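Local structure of putative phosphatase (Bacteroides thetaiotaomicron, 3KYA) at residues Ile183-Ile188 against Val209-Asp214; Glu219-Tyr224 against Ile240-Ala245. The protein is of unconfirmed function but is probably a phosphatase-like hydrolase that binds zinc ions and carries an IPT/TIG domain. All coordinates share one frame; numbering follows the deposited sequence.

Contact 1. Residues Ile183-Ile188 against Val209-Asp214; sequences IPTNRI and VAIDYD. With EDO (1,2-ethanediol), chain B.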
ATOM      1  N   ILE A 183     -23.256 -38.834  13.757  1.00 20.80           N
ATOM      2  CA  ILE A 183     -21.853 -38.568  13.362  1.00 20.40           C
ATOM      3  C   ILE A 183     -20.937 -39.207  14.413  1.00 20.13           C
ATOM      4  O   ILE A 183     -21.176 -39.083  15.618  1.00 20.40           O
ATOM      5  CB  ILE A 183     -21.593 -37.055  13.129  1.00 20.61           C
ATOM      6  CG1 ILE A 183     -22.386 -36.607  11.896  1.00 20.52           C
ATOM      7  CG2 ILE A 183     -20.108 -36.761  12.920  1.00 20.10           C
ATOM      8  CD1 ILE A 183     -22.151 -35.155  11.465  1.00 23.47           C
ATOM      9  N   PRO A 184     -19.895 -39.935  13.963  1.00 19.89           N
ATOM     10  CA  PRO A 184     -19.033 -40.715  14.857  1.00 19.51           C
ATOM     11  C   PRO A 184     -17.917 -39.980  15.579  1.00 19.02           C
ATOM     12  O   PRO A 184     -17.059 -40.625  16.188  1.00 18.34           O
ATOM     13  CB  PRO A 184     -18.405 -41.735  13.909  1.00 19.93           C
ATOM     14  CG  PRO A 184     -18.410 -41.104  12.604  1.00 19.70           C
ATOM     15  CD  PRO A 184     -19.561 -40.159  12.549  1.00 19.88           C
ATOM     16  N   THR A 185     -17.927 -38.653  15.537  1.00 18.40           N
ATOM     17  CA  THR A 185     -16.880 -37.882  16.168  1.00 17.86           C
ATOM     18  C   THR A 185     -17.373 -36.479  16.480  1.00 17.41           C
ATOM     19  O   THR A 185     -18.406 -36.040  15.954  1.00 17.71           O
ATOM     20  CB  THR A 185     -15.656 -37.753  15.228  1.00 17.72           C
ATOM     21  OG1 THR A 185     -14.639 -36.978  15.872  1.00 17.21           O
ATOM     22  CG2 THR A 185     -16.043 -37.075  13.932  1.00 18.26           C
ATOM     23  N   ASN A 186     -16.635 -35.793  17.351  1.00 16.94           N
ATOM     24  CA  ASN A 186     -16.935 -34.400  17.682  1.00 16.43           C
ATOM     25  C   ASN A 186     -16.009 -33.433  16.916  1.00 16.45           C
ATOM     26  O   ASN A 186     -16.035 -32.216  17.146  1.00 14.96           O
ATOM     27  CB  ASN A 186     -16.915 -34.162  19.207  1.00 16.55           C
ATOM     28  CG  ASN A 186     -15.555 -34.402  19.852  1.00 17.76           C
ATOM     29  OD1 ASN A 186     -14.532 -34.502  19.187  1.00 18.30           O
ATOM     30  ND2 ASN A 186     -15.553 -34.475  21.173  1.00 21.76           N
ATOM     31  N   ARG A 187     -15.209 -33.981  15.998  1.00 16.28           N
ATOM     32  CA  ARG A 187     -14.296 -33.183  15.179  1.00 16.23           C
ATOM     33  C   ARG A 187     -15.011 -32.721  13.905  1.00 15.78           C
ATOM     34  O   ARG A 187     -14.831 -33.304  12.836  1.00 16.51           O
ATOM     35  CB  ARG A 187     -13.040 -33.985  14.826  1.00 16.67           C
ATOM     36  CG  ARG A 187     -12.245 -34.493  16.030  1.00 16.97           C
ATOM     37  CD  ARG A 187     -10.826 -34.829  15.618  1.00 16.93           C
ATOM     38  NE  ARG A 187     -10.142 -33.604  15.208  1.00 16.04           N
ATOM     39  CZ  ARG A 187      -9.001 -33.550  14.527  1.00 16.67           C
ATOM     40  NH1 ARG A 187      -8.379 -34.654  14.164  1.00 17.82           N
ATOM     41  NH2 ARG A 187      -8.486 -32.379  14.204  1.00 17.06           N
ATOM     42  N   ILE A 188     -15.816 -31.667  14.027  1.00 14.71           N
ATOM     43  CA  ILE A 188     -16.579 -31.106  12.905  1.00 14.18           C
ATOM     44  C   ILE A 188     -15.720 -29.993  12.296  1.00 14.24           C
ATOM     45  O   ILE A 188     -15.261 -29.101  13.008  1.00 14.67           O
ATOM     46  CB  ILE A 188     -17.965 -30.588  13.362  1.00 14.11           C
ATOM     47  CG1 ILE A 188     -18.650 -31.589  14.307  1.00 15.37           C
ATOM     48  CG2 ILE A 188     -18.855 -30.240  12.144  1.00 13.48           C
ATOM     49  CD1 ILE A 188     -18.854 -33.019  13.751  1.00 13.25           C
ATOM     50  N   VAL A 209     -21.625 -31.016   5.562  1.00 14.95           N
ATOM     51  CA  VAL A 209     -20.763 -30.970   6.728  1.00 14.74           C
ATOM     52  C   VAL A 209     -19.593 -31.942   6.662  1.00 15.27           C
ATOM     53  O   VAL A 209     -19.797 -33.160   6.540  1.00 14.78           O
ATOM     54  CB  VAL A 209     -21.580 -31.302   7.997  1.00 15.20           C
ATOM     55  CG1 VAL A 209     -20.687 -31.300   9.234  1.00 14.19           C
ATOM     56  CG2 VAL A 209     -22.744 -30.328   8.152  1.00 14.91           C
ATOM     57  N   ALA A 210     -18.375 -31.399   6.768  1.00 15.22           N
ATOM     58  CA  ALA A 210     -17.143 -32.193   6.764  1.00 15.24           C
ATOM     59  C   ALA A 210     -16.683 -32.508   8.193  1.00 15.51           C
ATOM     60  O   ALA A 210     -16.739 -31.643   9.078  1.00 15.41           O
ATOM     61  CB  ALA A 210     -16.008 -31.449   5.969  1.00 14.72           C
ATOM     62  N   ILE A 211     -16.229 -33.745   8.420  1.00 15.32           N
ATOM     63  CA  ILE A 211     -15.755 -34.173   9.731  1.00 15.83           C
ATOM     64  C   ILE A 211     -14.369 -34.829   9.585  1.00 15.75           C
ATOM     65  O   ILE A 211     -14.038 -35.311   8.512  1.00 15.73           O
ATOM     66  CB  ILE A 211     -16.740 -35.139  10.436  1.00 16.19           C
ATOM     67  CG1 ILE A 211     -16.801 -36.500   9.715  1.00 17.41           C
ATOM     68  CG2 ILE A 211     -18.126 -34.491  10.543  1.00 16.72           C
ATOM     69  CD1 ILE A 211     -17.556 -37.550  10.483  1.00 22.31           C
ATOM     70  N   ASP A 212     -13.605 -34.854  10.675  1.00 15.82           N
ATOM     71  CA  ASP A 212     -12.195 -35.333  10.698  1.00 15.95           C
ATOM     72  C   ASP A 212     -12.135 -36.629  11.501  1.00 16.03           C
ATOM     73  O   ASP A 212     -12.106 -36.610  12.734  1.00 16.73           O
ATOM     74  CB  ASP A 212     -11.311 -34.247  11.322  1.00 15.92           C
ATOM     75  CG  ASP A 212      -9.830 -34.385  10.965  1.00 16.99           C
ATOM     76  OD1 ASP A 212      -9.364 -35.514  10.701  1.00 14.67           O
ATOM     77  OD2 ASP A 212      -9.138 -33.332  10.953  1.00 17.94           O
ATOM     78  N   TYR A 213     -12.101 -37.760  10.802  1.00 16.12           N
ATOM     79  CA  TYR A 213     -12.224 -39.056  11.456  1.00 16.12           C
ATOM     80  C   TYR A 213     -11.424 -40.141  10.741  1.00 16.19           C
ATOM     81  O   TYR A 213     -11.248 -40.088   9.525  1.00 15.33           O
ATOM     82  CB  TYR A 213     -13.727 -39.403  11.487  1.00 16.68           C
ATOM     83  CG  TYR A 213     -14.116 -40.731  12.106  1.00 16.60           C
ATOM     84  CD1 TYR A 213     -13.972 -40.957  13.468  1.00 16.86           C
ATOM     85  CD2 TYR A 213     -14.706 -41.732  11.334  1.00 17.32           C
ATOM     86  CE1 TYR A 213     -14.350 -42.167  14.042  1.00 16.51           C
ATOM     87  CE2 TYR A 213     -15.080 -42.945  11.894  1.00 16.66           C
ATOM     88  CZ  TYR A 213     -14.903 -43.157  13.247  1.00 16.85           C
ATOM     89  OH  TYR A 213     -15.279 -44.362  13.801  1.00 18.83           O
ATOM     90  N   ASP A 214     -10.920 -41.103  11.514  1.00 16.81           N
ATOM     91  CA  ASP A 214     -10.154 -42.243  10.976  1.00 17.69           C
ATOM     92  C   ASP A 214     -10.379 -43.541  11.781  1.00 17.85           C
ATOM     93  O   ASP A 214      -9.535 -44.441  11.766  1.00 17.47           O
ATOM     94  CB  ASP A 214      -8.655 -41.906  10.922  1.00 18.24           C
ATOM     95  CG  ASP A 214      -8.040 -41.732  12.296  1.00 20.17           C
ATOM     96  OD1 ASP A 214      -8.733 -41.987  13.306  1.00 22.21           O
ATOM     97  OD2 ASP A 214      -6.855 -41.352  12.367  1.00 23.23           O
TER
HETATM   98  C1  EDO B   1      -5.624 -33.725  11.107  1.00 34.88           C
HETATM   99  O1  EDO B   1      -6.747 -33.169  11.815  1.00 35.84           O
HETATM  100  C2  EDO B   1      -5.946 -35.139  10.634  1.00 32.13           C
HETATM  101  O2  EDO B   1      -6.798 -35.113   9.486  1.00 33.10           O
HETATM  102  O   HOH W   1     -12.167 -38.084  14.911  1.00 26.99           O
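The guanidinium of Arg187 stacks on the carboxylate of Asp212, their planes 20° apart. On this face Asp212 OD2 lies 3.4 Å from Arg187 NH2, yet no N-H points at it, and the salt bridge is one of charge alone; Asp212 OD2 also pairs with Arg189 NH1. At the guanidinium edge is O1 of a 1,2-ethanediol, probably from the crystallisation liquor; it accepts from NH2 and weakly from NH1, while the diol hydroxyls donate to Asp212 OD1 and OD2. Over one face of the Tyr213 ring sits Pro184, its CG 4.0 Å from the Tyr213 centroid in a CH-pi contact; at the ring's edge, in plane, a water joins Thr185 OG1 to Asp212 O.

The backbones meet where Asp212 N donates to Arg187 O (2.9 Å). Thr185 OG1, lying opposite the backbone N (chi1 180°), accepts from Arg187 N, closing an ST turn, and leaves CG2 against Ile211 CD1 at 3.8 Å. Ile211 CD1 also meets Ile183 CG2 at 3.6 Å.

Ile188 and Ile211 form an antiparallel non-hydrogen-bonded pair where edge strand 188-193 joins strand 206-211. Arg187 NE reaches Asp159 and the Ile188 backbone hydrogen-bonds to that of Tyr158, both on strand 153-159 of another sheet, while Tyr224 of strand 220-227 packs on Pro184 and Ile211.

Contact 2. Residues Glu219-Tyr224 against Ile240-Ala245; sequences ESPSVY and IQLIAA. With ZN (zinc ion), chain C.
Val223 and Ala244 form the hydrogen-bonded centre of this antiparallel pairing, and each carbonyl takes two donors. Ala244 O accepts from Ser222 N at 2.9 Å and from Val223 N at 3.0 Å, both tilted from the carbonyl plane. In return Val223 O accepts from Ile243 N at 2.9 Å and from Ala244 N at 3.2 Å, both in its plane. Two classic beta bulges result, one on each strand, and the short strand axes run at 132° to each other.

Apolar contacts gather round Leu242, which is modelled in two conformers. In one of them CD1 lies over one face of the Tyr224 ring, 3.9 Å from the Tyr224 centroid, and also touches Pro221 CB at 3.6 Å. Chi1 of -69° sets Tyr224 CG opposite its own carbonyl carbon, and the ring leans across to Leu242, with Ile240 CG1 near Tyr224 CD2. Without this ring, as with an alanine here, Ile240 CG1 and, in that conformer, Leu242 CD1 would probably lose the surface they rest on.

Metal binding is confined to one end: Glu219 chelates a zinc ion through OE1 (2.4 Å) and OE2 (2.5 Å), and Lys294 NZ hydrogen-bonds to Glu219 OE2.

Strand 240-246 is outermost in its four-stranded sheet. Helix 276-284 packs on Gln241 and Ile243, Phe263 of strand 261-265 meets Val223 and Ala244, and strand 206-211 flanks strand 220-227 on its other side.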
ATOM      1  N   GLU A 219     -11.968 -46.239   5.289  1.00 18.90           N
ATOM      2  CA  GLU A 219     -13.382 -46.318   4.920  1.00 18.48           C
ATOM      3  C   GLU A 219     -14.157 -45.450   5.939  1.00 18.13           C
ATOM      4  O   GLU A 219     -15.350 -45.655   6.184  1.00 18.49           O
ATOM      5  CB  GLU A 219     -13.896 -47.766   4.882  1.00 18.82           C
ATOM      6  CG  GLU A 219     -13.109 -48.612   3.905  1.00 18.42           C
ATOM      7  CD  GLU A 219     -13.662 -50.008   3.689  1.00 19.56           C
ATOM      8  OE1 GLU A 219     -14.858 -50.251   3.921  1.00 20.64           O
ATOM      9  OE2 GLU A 219     -12.880 -50.856   3.242  1.00 22.31           O
ATOM     10  N   SER A 220     -13.450 -44.482   6.523  1.00 17.26           N
ATOM     11  CA  SER A 220     -13.995 -43.597   7.549  1.00 16.89           C
ATOM     12  C   SER A 220     -14.787 -42.428   6.954  1.00 16.47           C
ATOM     13  O   SER A 220     -14.335 -41.793   6.004  1.00 16.24           O
ATOM     14  CB  SER A 220     -12.856 -43.027   8.410  1.00 16.91           C
ATOM     15  OG  SER A 220     -12.127 -44.032   9.099  1.00 16.73           O
ATOM     16  N   PRO A 221     -15.973 -42.126   7.517  1.00 16.24           N
ATOM     17  CA  PRO A 221     -16.760 -40.974   7.060  1.00 15.90           C
ATOM     18  C   PRO A 221     -15.981 -39.657   6.957  1.00 15.87           C
ATOM     19  O   PRO A 221     -15.110 -39.369   7.786  1.00 16.04           O
ATOM     20  CB  PRO A 221     -17.841 -40.869   8.131  1.00 16.14           C
ATOM     21  CG  PRO A 221     -18.121 -42.307   8.448  1.00 15.89           C
ATOM     22  CD  PRO A 221     -16.783 -43.004   8.383  1.00 16.64           C
ATOM     23  N   SER A 222     -16.287 -38.904   5.904  1.00 15.84           N
ATOM     24  CA  SER A 222     -15.680 -37.611   5.633  1.00 15.98           C
ATOM     25  C   SER A 222     -16.698 -36.489   5.513  1.00 15.73           C
ATOM     26  O   SER A 222     -16.489 -35.421   6.085  1.00 15.49           O
ATOM     27  CB  SER A 222     -14.880 -37.669   4.336  1.00 16.23           C
ATOM     28  OG  SER A 222     -13.805 -38.572   4.465  1.00 17.83           O
ATOM     29  N   VAL A 223     -17.768 -36.715   4.749  1.00 15.19           N
ATOM     30  CA  VAL A 223     -18.777 -35.679   4.495  1.00 14.74           C
ATOM     31  C   VAL A 223     -20.226 -36.194   4.600  1.00 14.80           C
ATOM     32  O   VAL A 223     -20.583 -37.237   4.035  1.00 14.07           O
ATOM     33  CB  VAL A 223     -18.609 -35.052   3.081  1.00 14.98           C
ATOM     34  CG1 VAL A 223     -19.518 -33.818   2.916  1.00 14.53           C
ATOM     35  CG2 VAL A 223     -17.121 -34.706   2.771  1.00 15.41           C
ATOM     36  N   TYR A 224     -21.050 -35.430   5.316  1.00 14.68           N
ATOM     37  CA  TYR A 224     -22.473 -35.711   5.452  1.00 14.85           C
ATOM     38  C   TYR A 224     -23.281 -34.603   4.791  1.00 15.18           C
ATOM     39  O   TYR A 224     -22.791 -33.473   4.604  1.00 14.86           O
ATOM     40  CB  TYR A 224     -22.874 -35.821   6.931  1.00 15.12           C
ATOM     41  CG  TYR A 224     -22.336 -37.041   7.646  1.00 16.67           C
ATOM     42  CD1 TYR A 224     -21.047 -37.060   8.170  1.00 17.44           C
ATOM     43  CD2 TYR A 224     -23.118 -38.181   7.806  1.00 17.87           C
ATOM     44  CE1 TYR A 224     -20.553 -38.184   8.829  1.00 18.62           C
ATOM     45  CE2 TYR A 224     -22.616 -39.313   8.460  1.00 18.81           C
ATOM     46  CZ  TYR A 224     -21.336 -39.299   8.968  1.00 19.51           C
ATOM     47  OH  TYR A 224     -20.830 -40.413   9.615  1.00 21.73           O
ATOM     48  N   ILE A 240     -30.376 -36.870   7.565  1.00 16.65           N
ATOM     49  CA  ILE A 240     -28.916 -36.779   7.434  1.00 16.13           C
ATOM     50  C   ILE A 240     -28.388 -38.055   6.761  1.00 16.33           C
ATOM     51  O   ILE A 240     -28.769 -39.162   7.146  1.00 16.32           O
ATOM     52  CB  ILE A 240     -28.224 -36.513   8.802  1.00 16.34           C
ATOM     53  CG1 ILE A 240     -26.698 -36.519   8.658  1.00 15.13           C
ATOM     54  CG2 ILE A 240     -28.645 -37.535   9.858  1.00 16.97           C
ATOM     55  CD1 ILE A 240     -25.971 -35.990   9.881  1.00 15.55           C
ATOM     56  N   GLN A 241     -27.549 -37.888   5.736  1.00 15.74           N
ATOM     57  CA  GLN A 241     -26.986 -39.012   4.994  1.00 15.54           C
ATOM     58  C   GLN A 241     -25.476 -38.860   4.789  1.00 15.05           C
ATOM     59  O   GLN A 241     -24.968 -37.735   4.640  1.00 14.36           O
ATOM     60  CB  GLN A 241     -27.663 -39.141   3.622  1.00 15.64           C
ATOM     61  CG  GLN A 241     -29.188 -39.309   3.655  1.00 17.46           C
ATOM     62  CD  GLN A 241     -29.636 -40.601   4.306  1.00 17.78           C
ATOM     63  OE1 GLN A 241     -28.881 -41.573   4.360  1.00 20.51           O
ATOM     64  NE2 GLN A 241     -30.869 -40.624   4.796  1.00 18.27           N
ATOM     65  N   LEU A 242     -24.776 -39.993   4.793  0.50 14.48           N
ATOM     66  CA  LEU A 242     -23.344 -40.043   4.537  0.50 14.29           C
ATOM     67  C   LEU A 242     -23.159 -39.954   3.032  0.50 14.42           C
ATOM     68  O   LEU A 242     -23.735 -40.753   2.289  0.50 14.30           O
ATOM     69  CB  LEU A 242     -22.752 -41.348   5.075  0.50 14.01           C
ATOM     70  CG  LEU A 242     -21.258 -41.588   4.870  0.50 12.91           C
ATOM     71  CD1 LEU A 242     -20.420 -40.521   5.597  0.50  9.17           C
ATOM     72  CD2 LEU A 242     -20.868 -42.998   5.329  0.50 11.90           C
ATOM     73  N   ILE A 243     -22.368 -38.987   2.571  0.50 14.40           N
ATOM     74  CA  ILE A 243     -22.176 -38.810   1.130  0.50 14.42           C
ATOM     75  C   ILE A 243     -20.754 -39.169   0.643  0.50 14.58           C
ATOM     76  O   ILE A 243     -20.565 -39.466  -0.538  0.50 14.56           O
ATOM     77  CB  ILE A 243     -22.573 -37.371   0.693  0.50 14.69           C
ATOM     78  CG1 ILE A 243     -22.869 -37.316  -0.806  0.50 14.74           C
ATOM     79  CG2 ILE A 243     -21.495 -36.364   1.079  0.50 14.39           C
ATOM     80  CD1 ILE A 243     -23.378 -35.965  -1.273  0.50 14.99           C
ATOM     81  N   ALA A 244     -19.765 -39.132   1.537  1.00 14.55           N
ATOM     82  CA  ALA A 244     -18.387 -39.486   1.180  1.00 14.55           C
ATOM     83  C   ALA A 244     -17.619 -39.993   2.395  1.00 14.79           C
ATOM     84  O   ALA A 244     -17.731 -39.445   3.495  1.00 14.83           O
ATOM     85  CB  ALA A 244     -17.665 -38.301   0.544  1.00 14.59           C
ATOM     86  N   ALA A 245     -16.848 -41.056   2.183  1.00 15.09           N
ATOM     87  CA  ALA A 245     -16.035 -41.653   3.232  1.00 15.05           C
ATOM     88  C   ALA A 245     -14.664 -42.085   2.712  1.00 15.25           C
ATOM     89  O   ALA A 245     -14.582 -42.958   1.842  1.00 14.92           O
ATOM     90  CB  ALA A 245     -16.747 -42.868   3.840  1.00 14.85           C
TER
HETATM   91 ZN    ZN C 525     -14.808 -52.246   2.512  0.50 56.58          ZN

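Both contacts belong to one antiparallel sheet with strands in the order 188-193, 206-211, 220-227, 240-246, consistent with a blade of a beta-propeller. Contact 1 joins the first pair and contact 2 the last; Val209 O to Tyr224 N and Ile211 N to Ser222 O, each 2.9 Å, probably bond the middle strands together. Both are largely buried, but of the residues that touch in contact 1 only Pro184 is exposed, and none in contact 2 is. Their chemistry differs accordingly: contact 1 is mostly loop, with charged, water and diol links beside a single strand bridge, while contact 2 is strand on strand, held by backbone bonds and apolar side chains, its charge confined to the zinc-binding end.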